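Long-range contact in glycoside hydrolase family protein (Novosphingobium sp. PP1Y, PDB 6Q2F), which probably releases terminal alpha-L-rhamnose from glycosides by hydrolysis, as an alpha-L-rhamnosidase: residues A[1026-1037]-A[1086-1097]. Residues are numbered along the deposited sequence; the frame is centred on the assembly and turned at random.
Sequences SGIATYSRNFRV and GQNTLEIRVANT
Y1031 and I1092 form one of five hydrogen-bonded pairs, from A1029–V1094 to V1037–G1086, that join antiparallel strands 1028-1037 and 1086-1095; Y1031 N reaches I1092 O at 2.7 Å. Past the last strand pair, N1096 N still donates to G1027 O, and two side-chain bonds are added. N1096 OD1 accepts G1027 N in the amide's carbonyl plane at 2.8 Å and 168°, while N1096 ND2 donates to F1025 O. S1026 OG donates to T1097 O at 2.7 Å. A leucine in place of N1096 would probably leave G1027 N and F1025 O without these amide partners. Mostly apolar contacts line the face bearing Y1031, F1035, L1090 and V1094. With F1035 CG wedged between backbone N and carbonyl carbon (chi1 69°), N1088 CB sits over one face of its ring, a CH-pi contact 3.8 Å from the centroid and 20° off the normal; N1088 OD1 accepts from R1084 N and N1063 ND2. F1035 CE1 also meets L1090 CB at 3.7 Å. V1094 CG2 lies 4.0 Å from Y1031 CD1, and Y1031 OH binds L1132 N. Across the other face, R1093 CG runs beside T1030 OG1 at 3.4 Å, its NH1 bonded to Q1059. L1132 and L1138 of strand 1131-1140 pack against the F1035 face, as expected for the two-sheet beta-sandwich of a galactose-binding-like domain.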
loop_
_atom_site.group_PDB
_atom_site.type_symbol
_atom_site.label_atom_id
_atom_site.label_comp_id
_atom_site.label_asym_id
_atom_site.label_seq_id
_atom_site.Cartn_x
_atom_site.Cartn_y
_atom_site.Cartn_z
ATOM N N SER A 1026 19.029 7.275 29.407
ATOM C CA SER A 1026 17.779 7.218 28.655
ATOM C C SER A 1026 16.642 7.175 29.663
ATOM O O SER A 1026 16.630 6.314 30.549
ATOM C CB SER A 1026 17.725 5.987 27.734
ATOM O OG SER A 1026 18.607 6.126 26.626
ATOM N N GLY A 1027 15.699 8.088 29.541
ATOM C CA GLY A 1027 14.590 8.116 30.474
ATOM C C GLY A 1027 14.113 9.545 30.673
ATOM O O GLY A 1027 14.218 10.376 29.771
ATOM N N ILE A 1028 13.595 9.814 31.868
ATOM C CA ILE A 1028 13.058 11.131 32.204
ATOM C C ILE A 1028 14.000 11.795 33.197
ATOM O O ILE A 1028 14.192 11.299 34.313
ATOM C CB ILE A 1028 11.633 11.037 32.768
ATOM C CG1 ILE A 1028 10.706 10.314 31.776
ATOM C CG2 ILE A 1028 11.091 12.420 33.057
ATOM C CD1 ILE A 1028 9.277 10.186 32.273
ATOM N N ALA A 1029 14.600 12.908 32.788
ATOM C CA ALA A 1029 15.388 13.748 33.683
ATOM C C ALA A 1029 14.543 14.952 34.086
ATOM O O ALA A 1029 13.974 15.633 33.224
ATOM C CB ALA A 1029 16.683 14.199 33.013
ATOM N N THR A 1030 14.459 15.211 35.392
ATOM C CA THR A 1030 13.611 16.274 35.927
ATOM C C THR A 1030 14.480 17.467 36.321
ATOM O O THR A 1030 15.271 17.388 37.271
ATOM C CB THR A 1030 12.801 15.764 37.117
ATOM O OG1 THR A 1030 11.919 14.724 36.680
ATOM C CG2 THR A 1030 11.976 16.890 37.729
ATOM N N TYR A 1031 14.336 18.565 35.587
ATOM C CA TYR A 1031 15.085 19.781 35.860
ATOM C C TYR A 1031 14.269 20.708 36.749
ATOM O O TYR A 1031 13.063 20.875 36.555
ATOM C CB TYR A 1031 15.447 20.502 34.566
ATOM C CG TYR A 1031 16.481 19.826 33.693
ATOM C CD1 TYR A 1031 16.169 18.675 32.956
ATOM C CD2 TYR A 1031 17.751 20.372 33.544
ATOM C CE1 TYR A 1031 17.115 18.067 32.133
ATOM C CE2 TYR A 1031 18.692 19.776 32.713
ATOM C CZ TYR A 1031 18.370 18.626 32.011
ATOM O OH TYR A 1031 19.294 18.037 31.185
ATOM N N SER A 1032 14.953 21.348 37.691
ATOM C CA SER A 1032 14.339 22.046 38.814
ATOM C C SER A 1032 15.059 23.364 39.015
ATOM O O SER A 1032 16.290 23.418 38.924
ATOM C CB SER A 1032 14.432 21.213 40.103
ATOM O OG SER A 1032 13.881 21.898 41.210
ATOM N N ARG A 1033 14.294 24.407 39.331
ATOM C CA ARG A 1033 14.812 25.766 39.433
ATOM C C ARG A 1033 13.670 26.670 39.875
ATOM O O ARG A 1033 12.490 26.333 39.702
ATOM C CB ARG A 1033 15.353 26.224 38.071
ATOM C CG ARG A 1033 16.226 27.443 38.068
ATOM C CD ARG A 1033 16.337 27.951 36.634
ATOM N NE ARG A 1033 17.334 29.004 36.464
ATOM C CZ ARG A 1033 17.197 30.236 36.934
ATOM N NH1 ARG A 1033 16.117 30.562 37.626
ATOM N NH2 ARG A 1033 18.141 31.142 36.723
ATOM N N ASN A 1034 14.033 27.820 40.444
ATOM C CA ASN A 1034 13.123 28.938 40.671
ATOM C C ASN A 1034 13.435 30.069 39.701
ATOM O O ASN A 1034 14.516 30.128 39.114
ATOM C CB ASN A 1034 13.230 29.469 42.107
ATOM C CG ASN A 1034 12.729 28.477 43.121
ATOM O OD1 ASN A 1034 11.674 27.870 42.932
ATOM N ND2 ASN A 1034 13.487 28.276 44.183
ATOM N N PHE A 1035 12.470 30.976 39.544
ATOM C CA PHE A 1035 12.657 32.137 38.690
ATOM C C PHE A 1035 11.655 33.215 39.085
ATOM O O PHE A 1035 10.562 32.917 39.571
ATOM C CB PHE A 1035 12.531 31.766 37.203
ATOM C CG PHE A 1035 11.144 31.392 36.756
ATOM C CD1 PHE A 1035 10.640 30.126 36.985
ATOM C CD2 PHE A 1035 10.367 32.296 36.052
ATOM C CE1 PHE A 1035 9.369 29.768 36.541
ATOM C CE2 PHE A 1035 9.093 31.945 35.591
ATOM C CZ PHE A 1035 8.595 30.682 35.848
ATOM N N ARG A 1036 12.051 34.469 38.884
ATOM C CA ARG A 1036 11.266 35.622 39.305
ATOM C C ARG A 1036 10.461 36.182 38.139
ATOM O O ARG A 1036 10.937 36.232 37.001
ATOM C CB ARG A 1036 12.152 36.729 39.911
ATOM C CG ARG A 1036 11.482 38.118 39.954
ATOM C CD ARG A 1036 11.941 39.044 41.121
ATOM N NE ARG A 1036 12.753 40.181 40.700
ATOM C CZ ARG A 1036 12.421 41.468 40.820
ATOM N NH1 ARG A 1036 11.268 41.853 41.349
ATOM N NH2 ARG A 1036 13.267 42.389 40.417
ATOM N N VAL A 1037 9.236 36.605 38.439
ATOM C CA VAL A 1037 8.330 37.210 37.473
ATOM C C VAL A 1037 7.898 38.556 38.040
ATOM O O VAL A 1037 7.484 38.639 39.203
ATOM C CB VAL A 1037 7.114 36.302 37.201
ATOM C CG1 VAL A 1037 6.071 37.014 36.364
ATOM C CG2 VAL A 1037 7.553 35.010 36.536
ATOM N N GLY A 1086 6.636 37.542 41.706
ATOM C CA GLY A 1086 7.739 37.135 42.563
ATOM C C GLY A 1086 8.369 35.812 42.180
ATOM O O GLY A 1086 8.515 35.506 40.994
ATOM N N GLN A 1087 8.751 35.012 43.172
ATOM C CA GLN A 1087 9.426 33.756 42.894
ATOM C C GLN A 1087 8.435 32.694 42.439
ATOM O O GLN A 1087 7.354 32.541 43.017
ATOM C CB GLN A 1087 10.175 33.266 44.131
ATOM C CG GLN A 1087 11.426 32.437 43.813
ATOM C CD GLN A 1087 12.632 33.307 43.472
ATOM O OE1 GLN A 1087 12.495 34.407 42.944
ATOM N NE2 GLN A 1087 13.822 32.817 43.803
ATOM N N ASN A 1088 8.822 31.961 41.395
ATOM C CA ASN A 1088 8.040 30.881 40.810
ATOM C C ASN A 1088 8.889 29.619 40.775
ATOM O O ASN A 1088 10.097 29.685 40.528
ATOM C CB ASN A 1088 7.598 31.216 39.383
ATOM C CG ASN A 1088 6.651 32.409 39.314
ATOM O OD1 ASN A 1088 5.476 32.266 38.969
ATOM N ND2 ASN A 1088 7.164 33.597 39.641
ATOM N N THR A 1089 8.260 28.466 40.996
ATOM C CA THR A 1089 8.962 27.203 40.868
ATOM C C THR A 1089 8.788 26.702 39.442
ATOM O O THR A 1089 7.752 26.930 38.809
ATOM C CB THR A 1089 8.462 26.172 41.885
ATOM O OG1 THR A 1089 7.127 25.794 41.581
ATOM C CG2 THR A 1089 8.488 26.777 43.319
ATOM N N LEU A 1090 9.825 26.047 38.937
ATOM C CA LEU A 1090 9.873 25.543 37.572
ATOM C C LEU A 1090 10.389 24.116 37.638
ATOM O O LEU A 1090 11.444 23.865 38.230
ATOM C CB LEU A 1090 10.788 26.407 36.693
ATOM C CG LEU A 1090 10.991 25.985 35.234
ATOM C CD1 LEU A 1090 9.666 25.984 34.466
ATOM C CD2 LEU A 1090 11.960 26.962 34.554
ATOM N N GLU A 1091 9.641 23.186 37.051
ATOM C CA GLU A 1091 10.063 21.794 36.934
ATOM C C GLU A 1091 9.820 21.353 35.504
ATOM O O GLU A 1091 8.730 21.565 34.966
ATOM C CB GLU A 1091 9.299 20.863 37.884
ATOM C CG GLU A 1091 9.063 21.395 39.280
ATOM C CD GLU A 1091 8.357 20.369 40.144
ATOM O OE1 GLU A 1091 8.747 19.175 40.082
ATOM O OE2 GLU A 1091 7.399 20.753 40.853
ATOM N N ILE A 1092 10.838 20.758 34.892
ATOM C CA ILE A 1092 10.815 20.412 33.481
ATOM C C ILE A 1092 11.240 18.960 33.369
ATOM O O ILE A 1092 12.396 18.625 33.658
ATOM C CB ILE A 1092 11.730 21.312 32.650
ATOM C CG1 ILE A 1092 11.334 22.781 32.852
ATOM C CG2 ILE A 1092 11.684 20.885 31.190
ATOM C CD1 ILE A 1092 12.098 23.758 31.990
ATOM N N ARG A 1093 10.309 18.090 32.967
ATOM C CA ARG A 1093 10.593 16.671 32.860
ATOM C C ARG A 1093 10.942 16.394 31.405
ATOM O O ARG A 1093 10.072 16.481 30.522
ATOM C CB ARG A 1093 9.398 15.855 33.344
ATOM C CG ARG A 1093 9.268 15.864 34.871
ATOM C CD ARG A 1093 7.913 15.366 35.360
ATOM N NE ARG A 1093 7.634 13.996 34.939
ATOM C CZ ARG A 1093 6.757 13.667 33.995
ATOM N NH1 ARG A 1093 6.055 14.609 33.359
ATOM N NH2 ARG A 1093 6.578 12.394 33.691
ATOM N N VAL A 1094 12.223 16.135 31.139
ATOM C CA VAL A 1094 12.706 15.885 29.786
ATOM C C VAL A 1094 12.885 14.390 29.592
ATOM O O VAL A 1094 13.568 13.728 30.383
ATOM C CB VAL A 1094 14.023 16.612 29.489
ATOM C CG1 VAL A 1094 14.431 16.322 28.047
ATOM C CG2 VAL A 1094 13.876 18.108 29.730
ATOM N N ALA A 1095 12.281 13.868 28.532
ATOM C CA ALA A 1095 12.431 12.484 28.116
ATOM C C ALA A 1095 13.240 12.439 26.826
ATOM O O ALA A 1095 13.069 13.297 25.948
ATOM C CB ALA A 1095 11.062 11.830 27.885
ATOM N N ASN A 1096 14.110 11.439 26.702
ATOM C CA ASN A 1096 14.830 11.191 25.458
ATOM C C ASN A 1096 14.512 9.767 24.996
ATOM O O ASN A 1096 13.621 9.114 25.540
ATOM C CB ASN A 1096 16.329 11.417 25.642
ATOM C CG ASN A 1096 16.925 10.503 26.691
ATOM O OD1 ASN A 1096 16.198 9.912 27.495
ATOM N ND2 ASN A 1096 18.255 10.392 26.701
ATOM N N THR A 1097 15.243 9.293 23.987
ATOM C CA THR A 1097 15.075 7.939 23.471
ATOM C C THR A 1097 15.994 6.961 24.211
ATOM O O THR A 1097 16.876 7.348 24.980
ATOM C CB THR A 1097 15.388 7.872 21.977
ATOM O OG1 THR A 1097 16.776 8.173 21.772
ATOM C CG2 THR A 1097 14.507 8.846 21.167
#